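Local coordinates for DNA ligase (Aquifex aeolicus, PDB 3QWU), which is a putative ATP-dependent DNA ligase, probably using ATP to activate itself and seal nucleic acid ends, and binds adenosine and calcium, at residues F75-V81 with R213-K219; L154-F159 with L182-E186. One frame throughout, in Å; residues are numbered along the deposited sequence.

Contact 1 of 2, residues F75-V81 with R213-K219; sequences FWVEEKV and REGVVFK. With ADN (adenosine), chain C.
The adenosine pocket of a nucleotidyltransferase-type adenylation domain is built here on two antiparallel strands, with E78 opposite V217 and E79 opposite V216. The KVDG run starting at K80 fits ligase motif I, and EGVVFK, ending at K219, fits motif IV. The strands are strongly twisted, their directions 142° apart. W76 and K219 exchange backbone bonds, as do E78 and V217, with E78 N 3.0 Å from V217 O; K80 N then donates to G215 O. At G215 the backbone angles would drive any CB against the preceding carbonyl oxygen, which explains the glycine.

The V77 and F218 side chains lie on the face turned away from the nucleoside. V77 CG2 meets the edge of the F218 ring at CD1, 3.5 Å away, and the F75 ring lies beside it; helix 195-210 packs against F75 and V216. The other face reads the base. K219 reaches across E78 with an extended chain, and its NZ donates to adenine N1 at 2.9 Å. K219 NZ also forms a salt bridge to E78 OE1, whose modelled length of 2.5 Å is doubtfully short. E78 OE2 has further partners in K173 and Q170. The amino group N6 donates to E79 O at 2.8 Å, while V217 CG2 rests on the base, a branched apolar contact suited to a flat ring.

The E79 carboxylate points off the base: it receives a weak bond from R213 NH1, 3.0 Å from OE1, while OE2 pairs with Y147 and a water that also joins K80 O and E214 N. K80 bends at its last torsion (chi4 -36°), setting NZ 2.8 Å from ribose O4' and 2.7 Å from E214 OE2, which it meets from 39° above the carboxylate plane.

Contact 2 of 2, residues L154-F159 with L182-E186; sequences LFVFDF and LPHVE. With ADN (adenosine), chain C.
V156 and H184 form a single backbone bridge where strand 154-159 meets the loop 182-186 almost at a right angle, their directions 95° apart. V156 supplies both bonds: its N donates to P183 O at 2.9 Å, and its O accepts V185 N at 3.0 Å. Proline suits its place, for the bridge asks no N-H of it; its ring packs on L154, with CB 3.2 Å from L154 O. F155 turns a ring edge, through CD1, to H184 O. The tip of F159, CZ, touches L182 CD1 in the plane of the ring.

F157 lies face-on to adenine, with N3 3.6 Å above the centre of its ring. A chi1 of 59° places CG between backbone N and carbonyl carbon, swinging the ring away from the loop and under the base, while CB stays 3.7 Å from V185 CG2. With an alanine here the adenine would probably lose its flat support on that face and be freer to shift.

F157 and D158 both face C130 of strand 127-134 in a classic beta bulge. Strand 153-161 is outermost in that antiparallel sheet; helix 170-180 packs on F159 and H184, and strand 187-191 follows the loop.

How the contacts relate
Contacts 1 and 2, with centres 12 Å apart, form two of the walls of one adenosine pocket; strand 154-159 belongs to a second sheet, whereas 182-186 runs into an edge strand of contact 1's sheet. Adenine lies between them, V217 of contact 1 against one face and F157 of contact 2 against the opposite one. Around N6 the walls meet, with V185 CB 3.6 Å from E79 O. Two polar links join them: E79 N probably donates to E186 O at 3.0 Å, and K219 NZ forms a salt bridge with D158 OD2 at 3.1 Å. K219, which also contacts N1, is therefore probably positioned by acidic partners from both walls.

Contact 1 of 2, residues F75-V81 with R213-K219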
loop_
_atom_site.group_PDB
_atom_site.type_symbol
_atom_site.label_atom_id
_atom_site.label_comp_id
_atom_site.label_asym_id
_atom_site.label_seq_id
_atom_site.Cartn_x
_atom_site.Cartn_y
_atom_site.Cartn_z
ATOM N N PHE A 75 -11.536 0.504 33.467
ATOM C CA PHE A 75 -11.865 -0.271 32.315
ATOM C C PHE A 75 -11.439 -1.711 32.466
ATOM O O PHE A 75 -10.388 -2.040 33.041
ATOM C CB PHE A 75 -11.269 0.351 31.026
ATOM C CG PHE A 75 -9.837 0.659 31.140
ATOM C CD1 PHE A 75 -8.890 -0.290 30.806
ATOM C CD2 PHE A 75 -9.418 1.883 31.647
ATOM C CE1 PHE A 75 -7.550 -0.018 30.941
ATOM C CE2 PHE A 75 -8.102 2.144 31.814
ATOM C CZ PHE A 75 -7.140 1.190 31.442
ATOM N N TRP A 76 -12.272 -2.566 31.909
ATOM C CA TRP A 76 -11.991 -3.979 31.853
ATOM C C TRP A 76 -11.098 -4.300 30.628
ATOM O O TRP A 76 -11.294 -3.764 29.539
ATOM C CB TRP A 76 -13.313 -4.752 31.771
ATOM C CG TRP A 76 -14.119 -4.746 33.048
ATOM C CD1 TRP A 76 -15.136 -3.912 33.369
ATOM C CD2 TRP A 76 -13.964 -5.632 34.153
ATOM N NE1 TRP A 76 -15.647 -4.226 34.592
ATOM C CE2 TRP A 76 -14.944 -5.279 35.106
ATOM C CE3 TRP A 76 -13.101 -6.702 34.429
ATOM C CZ2 TRP A 76 -15.081 -5.942 36.316
ATOM C CZ3 TRP A 76 -13.250 -7.377 35.638
ATOM C CH2 TRP A 76 -14.222 -6.980 36.571
ATOM N N VAL A 77 -10.156 -5.198 30.831
ATOM C CA VAL A 77 -9.237 -5.626 29.787
ATOM C C VAL A 77 -9.554 -7.038 29.466
ATOM O O VAL A 77 -9.581 -7.872 30.342
ATOM C CB VAL A 77 -7.829 -5.455 30.254
ATOM C CG1 VAL A 77 -6.839 -6.026 29.265
ATOM C CG2 VAL A 77 -7.572 -3.929 30.457
ATOM N N GLU A 78 -9.903 -7.276 28.216
ATOM C CA GLU A 78 -10.269 -8.601 27.693
ATOM C C GLU A 78 -9.320 -9.037 26.564
ATOM O O GLU A 78 -8.802 -8.201 25.865
ATOM C CB GLU A 78 -11.685 -8.577 27.116
ATOM C CG GLU A 78 -12.707 -8.420 28.159
ATOM C CD GLU A 78 -14.117 -8.533 27.616
ATOM O OE1 GLU A 78 -14.348 -8.354 26.397
ATOM O OE2 GLU A 78 -14.990 -8.830 28.437
ATOM N N GLU A 79 -9.134 -10.344 26.382
ATOM C CA GLU A 79 -8.315 -10.845 25.295
ATOM C C GLU A 79 -9.060 -10.662 23.976
ATOM O O GLU A 79 -10.251 -10.930 23.886
ATOM C CB GLU A 79 -7.956 -12.321 25.442
ATOM C CG GLU A 79 -7.130 -12.818 24.207
ATOM C CD GLU A 79 -6.818 -14.325 24.203
ATOM O OE1 GLU A 79 -7.287 -15.021 25.112
ATOM O OE2 GLU A 79 -6.104 -14.807 23.294
ATOM N N LYS A 80 -8.322 -10.185 22.981
ATOM C CA LYS A 80 -8.800 -10.085 21.641
ATOM C C LYS A 80 -8.378 -11.390 20.907
ATOM O O LYS A 80 -7.190 -11.721 20.735
ATOM C CB LYS A 80 -8.244 -8.819 20.943
ATOM C CG LYS A 80 -9.059 -8.508 19.692
ATOM C CD LYS A 80 -8.540 -7.415 18.798
ATOM C CE LYS A 80 -9.239 -7.522 17.354
ATOM N NZ LYS A 80 -9.521 -8.988 16.814
ATOM N N VAL A 81 -9.369 -12.182 20.558
ATOM C CA VAL A 81 -9.126 -13.500 19.986
ATOM C C VAL A 81 -9.214 -13.333 18.467
ATOM O O VAL A 81 -10.137 -12.702 17.924
ATOM C CB VAL A 81 -10.169 -14.552 20.487
ATOM C CG1 VAL A 81 -10.067 -15.823 19.651
ATOM C CG2 VAL A 81 -9.961 -14.875 21.942
ATOM N N ARG A 213 -0.448 -14.145 21.249
ATOM C CA ARG A 213 -1.866 -13.764 21.290
ATOM C C ARG A 213 -2.086 -12.488 20.509
ATOM O O ARG A 213 -1.118 -11.780 20.182
ATOM C CB ARG A 213 -2.307 -13.616 22.748
ATOM C CG ARG A 213 -2.536 -15.020 23.317
ATOM C CD ARG A 213 -2.864 -15.140 24.718
ATOM N NE ARG A 213 -2.780 -16.565 25.017
ATOM C CZ ARG A 213 -3.785 -17.344 25.396
ATOM N NH1 ARG A 213 -5.031 -16.852 25.626
ATOM N NH2 ARG A 213 -3.522 -18.626 25.597
ATOM N N GLU A 214 -3.321 -12.217 20.133
ATOM C CA GLU A 214 -3.522 -11.098 19.213
ATOM C C GLU A 214 -3.366 -9.729 19.872
ATOM O O GLU A 214 -2.800 -8.816 19.288
ATOM C CB GLU A 214 -4.855 -11.167 18.506
ATOM C CG GLU A 214 -4.904 -10.139 17.398
ATOM C CD GLU A 214 -6.163 -10.258 16.571
ATOM O OE1 GLU A 214 -6.035 -10.223 15.324
ATOM O OE2 GLU A 214 -7.264 -10.414 17.157
ATOM N N GLY A 215 -3.813 -9.608 21.115
ATOM C CA GLY A 215 -3.975 -8.314 21.746
ATOM C C GLY A 215 -5.077 -8.303 22.778
ATOM O O GLY A 215 -5.485 -9.351 23.258
ATOM N N VAL A 216 -5.538 -7.118 23.143
ATOM C CA VAL A 216 -6.639 -6.979 24.071
ATOM C C VAL A 216 -7.637 -5.974 23.555
ATOM O O VAL A 216 -7.314 -5.147 22.685
ATOM C CB VAL A 216 -6.110 -6.525 25.470
ATOM C CG1 VAL A 216 -5.091 -7.523 25.990
ATOM C CG2 VAL A 216 -5.500 -5.088 25.380
ATOM N N VAL A 217 -8.861 -6.051 24.100
ATOM C CA VAL A 217 -9.872 -4.975 23.969
ATOM C C VAL A 217 -10.140 -4.320 25.299
ATOM O O VAL A 217 -10.381 -4.987 26.271
ATOM C CB VAL A 217 -11.223 -5.506 23.445
ATOM C CG1 VAL A 217 -12.199 -4.355 23.180
ATOM C CG2 VAL A 217 -11.012 -6.288 22.191
ATOM N N PHE A 218 -10.101 -2.995 25.338
ATOM C CA PHE A 218 -10.362 -2.251 26.556
ATOM C C PHE A 218 -11.823 -1.795 26.547
ATOM O O PHE A 218 -12.291 -1.320 25.521
ATOM C CB PHE A 218 -9.446 -1.036 26.616
ATOM C CG PHE A 218 -7.979 -1.372 26.533
ATOM C CD1 PHE A 218 -7.312 -1.839 27.638
ATOM C CD2 PHE A 218 -7.265 -1.163 25.360
ATOM C CE1 PHE A 218 -5.971 -2.115 27.615
ATOM C CE2 PHE A 218 -5.937 -1.452 25.314
ATOM C CZ PHE A 218 -5.273 -1.940 26.480
ATOM N N LYS A 219 -12.530 -1.962 27.672
ATOM C CA LYS A 219 -14.000 -1.657 27.786
ATOM C C LYS A 219 -14.350 -0.843 29.020
ATOM O O LYS A 219 -14.310 -1.345 30.132
ATOM C CB LYS A 219 -14.837 -2.928 27.786
ATOM C CG LYS A 219 -14.457 -3.836 26.633
ATOM C CD LYS A 219 -15.412 -4.977 26.317
ATOM C CE LYS A 219 -14.860 -5.797 25.105
ATOM N NZ LYS A 219 -15.659 -7.042 24.778
HETATM O "O5'" ADN C . -13.193 -5.029 15.699
HETATM C "C5'" ADN C . -12.578 -5.881 16.667
HETATM C "C4'" ADN C . -12.951 -7.331 16.380
HETATM O "O4'" ADN C . -12.191 -8.255 17.217
HETATM C "C3'" ADN C . -14.418 -7.586 16.694
HETATM O "O3'" ADN C . -15.316 -7.354 15.612
HETATM C "C2'" ADN C . -14.445 -9.033 17.174
HETATM O "O2'" ADN C . -14.895 -9.899 16.146
HETATM C "C1'" ADN C . -13.012 -9.390 17.564
HETATM N N9 ADN C . -12.831 -9.660 18.999
HETATM C C8 ADN C . -12.039 -10.645 19.482
HETATM N N7 ADN C . -12.035 -10.681 20.836
HETATM C C5 ADN C . -12.835 -9.653 21.218
HETATM C C6 ADN C . -13.233 -9.098 22.516
HETATM N N6 ADN C . -12.755 -9.709 23.636
HETATM N N1 ADN C . -14.108 -8.045 22.534
HETATM C C2 ADN C . -14.545 -7.476 21.374
HETATM N N3 ADN C . -14.182 -7.921 20.137
HETATM C C4 ADN C . -13.363 -8.990 20.015
HETATM O O HOH W 1 -5.407 -13.596 21.244
#

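Contact 2 of 2, residues L154-F159 with L182-E186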
loop_
_atom_site.group_PDB
_atom_site.type_symbol
_atom_site.label_atom_id
_atom_site.label_comp_id
_atom_site.label_asym_id
_atom_site.label_seq_id
_atom_site.Cartn_x
_atom_site.Cartn_y
_atom_site.Cartn_z
ATOM N N LEU A 154 -15.656 -21.299 20.225
ATOM C CA LEU A 154 -16.370 -20.076 20.227
ATOM C C LEU A 154 -16.116 -19.416 21.567
ATOM O O LEU A 154 -16.048 -20.074 22.560
ATOM C CB LEU A 154 -17.818 -20.374 19.956
ATOM C CG LEU A 154 -18.820 -19.265 20.090
ATOM C CD1 LEU A 154 -20.007 -19.587 19.206
ATOM C CD2 LEU A 154 -19.168 -19.180 21.551
ATOM N N PHE A 155 -15.925 -18.115 21.556
ATOM C CA PHE A 155 -15.657 -17.359 22.735
ATOM C C PHE A 155 -16.513 -16.106 22.787
ATOM O O PHE A 155 -16.284 -15.181 22.012
ATOM C CB PHE A 155 -14.180 -16.988 22.737
ATOM C CG PHE A 155 -13.238 -18.194 22.767
ATOM C CD1 PHE A 155 -12.920 -18.814 23.940
ATOM C CD2 PHE A 155 -12.691 -18.690 21.618
ATOM C CE1 PHE A 155 -12.038 -19.958 23.967
ATOM C CE2 PHE A 155 -11.812 -19.808 21.658
ATOM C CZ PHE A 155 -11.539 -20.438 22.839
ATOM N N VAL A 156 -17.516 -16.092 23.677
ATOM C CA VAL A 156 -18.337 -14.928 23.924
ATOM C C VAL A 156 -17.508 -13.742 24.496
ATOM O O VAL A 156 -16.651 -13.928 25.368
ATOM C CB VAL A 156 -19.490 -15.269 24.962
ATOM C CG1 VAL A 156 -20.359 -14.011 25.251
ATOM C CG2 VAL A 156 -20.338 -16.425 24.490
ATOM N N PHE A 157 -17.730 -12.547 23.947
ATOM C CA PHE A 157 -17.137 -11.309 24.440
ATOM C C PHE A 157 -18.171 -10.190 24.625
ATOM O O PHE A 157 -17.856 -9.117 25.194
ATOM C CB PHE A 157 -16.010 -10.833 23.497
ATOM C CG PHE A 157 -16.438 -10.583 22.077
ATOM C CD1 PHE A 157 -17.208 -9.506 21.739
ATOM C CD2 PHE A 157 -16.077 -11.449 21.063
ATOM C CE1 PHE A 157 -17.608 -9.336 20.380
ATOM C CE2 PHE A 157 -16.494 -11.258 19.753
ATOM C CZ PHE A 157 -17.264 -10.221 19.425
ATOM N N ASP A 158 -19.394 -10.379 24.129
ATOM C CA ASP A 158 -20.426 -9.352 24.350
ATOM C C ASP A 158 -21.851 -9.934 24.239
ATOM O O ASP A 158 -22.050 -11.042 23.705
ATOM C CB ASP A 158 -20.205 -8.120 23.394
ATOM C CG ASP A 158 -19.239 -7.022 23.996
ATOM O OD1 ASP A 158 -19.398 -6.667 25.207
ATOM O OD2 ASP A 158 -18.345 -6.507 23.254
ATOM N N PHE A 159 -22.814 -9.213 24.806
ATOM C CA PHE A 159 -24.215 -9.431 24.491
ATOM C C PHE A 159 -24.798 -8.123 24.018
ATOM O O PHE A 159 -24.480 -7.056 24.540
ATOM C CB PHE A 159 -25.035 -9.885 25.699
ATOM C CG PHE A 159 -24.654 -11.231 26.243
ATOM C CD1 PHE A 159 -25.138 -12.373 25.676
ATOM C CD2 PHE A 159 -23.839 -11.340 27.363
ATOM C CE1 PHE A 159 -24.793 -13.594 26.195
ATOM C CE2 PHE A 159 -23.498 -12.595 27.892
ATOM C CZ PHE A 159 -23.941 -13.703 27.290
ATOM N N LEU A 182 -20.974 -20.347 29.711
ATOM C CA LEU A 182 -20.537 -20.133 28.340
ATOM C C LEU A 182 -19.003 -20.053 28.225
ATOM O O LEU A 182 -18.333 -19.634 29.141
ATOM C CB LEU A 182 -21.209 -18.863 27.798
ATOM C CG LEU A 182 -22.759 -18.903 27.863
ATOM C CD1 LEU A 182 -23.397 -17.627 27.329
ATOM C CD2 LEU A 182 -23.283 -20.144 27.098
ATOM N N PRO A 183 -18.454 -20.487 27.093
ATOM C CA PRO A 183 -17.053 -20.204 26.806
ATOM C C PRO A 183 -16.896 -18.703 26.513
ATOM O O PRO A 183 -17.740 -18.119 25.804
ATOM C CB PRO A 183 -16.776 -21.044 25.551
ATOM C CG PRO A 183 -18.140 -21.209 24.863
ATOM C CD PRO A 183 -19.187 -21.056 25.940
ATOM N N HIS A 184 -15.851 -18.082 27.053
ATOM C CA HIS A 184 -15.698 -16.624 27.005
ATOM C C HIS A 184 -14.241 -16.232 26.747
ATOM O O HIS A 184 -13.332 -17.034 26.920
ATOM C CB HIS A 184 -16.123 -16.041 28.344
ATOM C CG HIS A 184 -15.346 -16.625 29.483
ATOM N ND1 HIS A 184 -15.831 -17.654 30.262
ATOM C CD2 HIS A 184 -14.072 -16.411 29.892
ATOM C CE1 HIS A 184 -14.902 -18.012 31.134
ATOM N NE2 HIS A 184 -13.824 -17.273 30.930
ATOM N N VAL A 185 -14.027 -14.982 26.342
ATOM C CA VAL A 185 -12.663 -14.472 26.125
ATOM C C VAL A 185 -12.055 -14.360 27.510
ATOM O O VAL A 185 -12.801 -14.214 28.477
ATOM C CB VAL A 185 -12.686 -13.114 25.355
ATOM C CG1 VAL A 185 -13.194 -13.323 23.908
ATOM C CG2 VAL A 185 -13.572 -12.074 26.056
ATOM N N GLU A 186 -10.737 -14.518 27.639
ATOM C CA GLU A 186 -10.065 -14.369 28.925
ATOM C C GLU A 186 -10.299 -12.953 29.422
ATOM O O GLU A 186 -10.199 -12.016 28.641
ATOM C CB GLU A 186 -8.541 -14.647 28.815
ATOM C CG GLU A 186 -7.745 -14.242 30.107
ATOM C CD GLU A 186 -6.259 -14.559 30.086
ATOM O OE1 GLU A 186 -5.739 -14.872 29.013
ATOM O OE2 GLU A 186 -5.584 -14.477 31.150
HETATM O "O5'" ADN C . -13.193 -5.029 15.699
HETATM C "C5'" ADN C . -12.578 -5.881 16.667
HETATM C "C4'" ADN C . -12.951 -7.331 16.380
HETATM O "O4'" ADN C . -12.191 -8.255 17.217
HETATM C "C3'" ADN C . -14.418 -7.586 16.694
HETATM O "O3'" ADN C . -15.316 -7.354 15.612
HETATM C "C2'" ADN C . -14.445 -9.033 17.174
HETATM O "O2'" ADN C . -14.895 -9.899 16.146
HETATM C "C1'" ADN C . -13.012 -9.390 17.564
HETATM N N9 ADN C . -12.831 -9.660 18.999
HETATM C C8 ADN C . -12.039 -10.645 19.482
HETATM N N7 ADN C . -12.035 -10.681 20.836
HETATM C C5 ADN C . -12.835 -9.653 21.218
HETATM C C6 ADN C . -13.233 -9.098 22.516
HETATM N N6 ADN C . -12.755 -9.709 23.636
HETATM N N1 ADN C . -14.108 -8.045 22.534
HETATM C C2 ADN C . -14.545 -7.476 21.374
HETATM N N3 ADN C . -14.182 -7.921 20.137
HETATM C C4 ADN C . -13.363 -8.990 20.015
#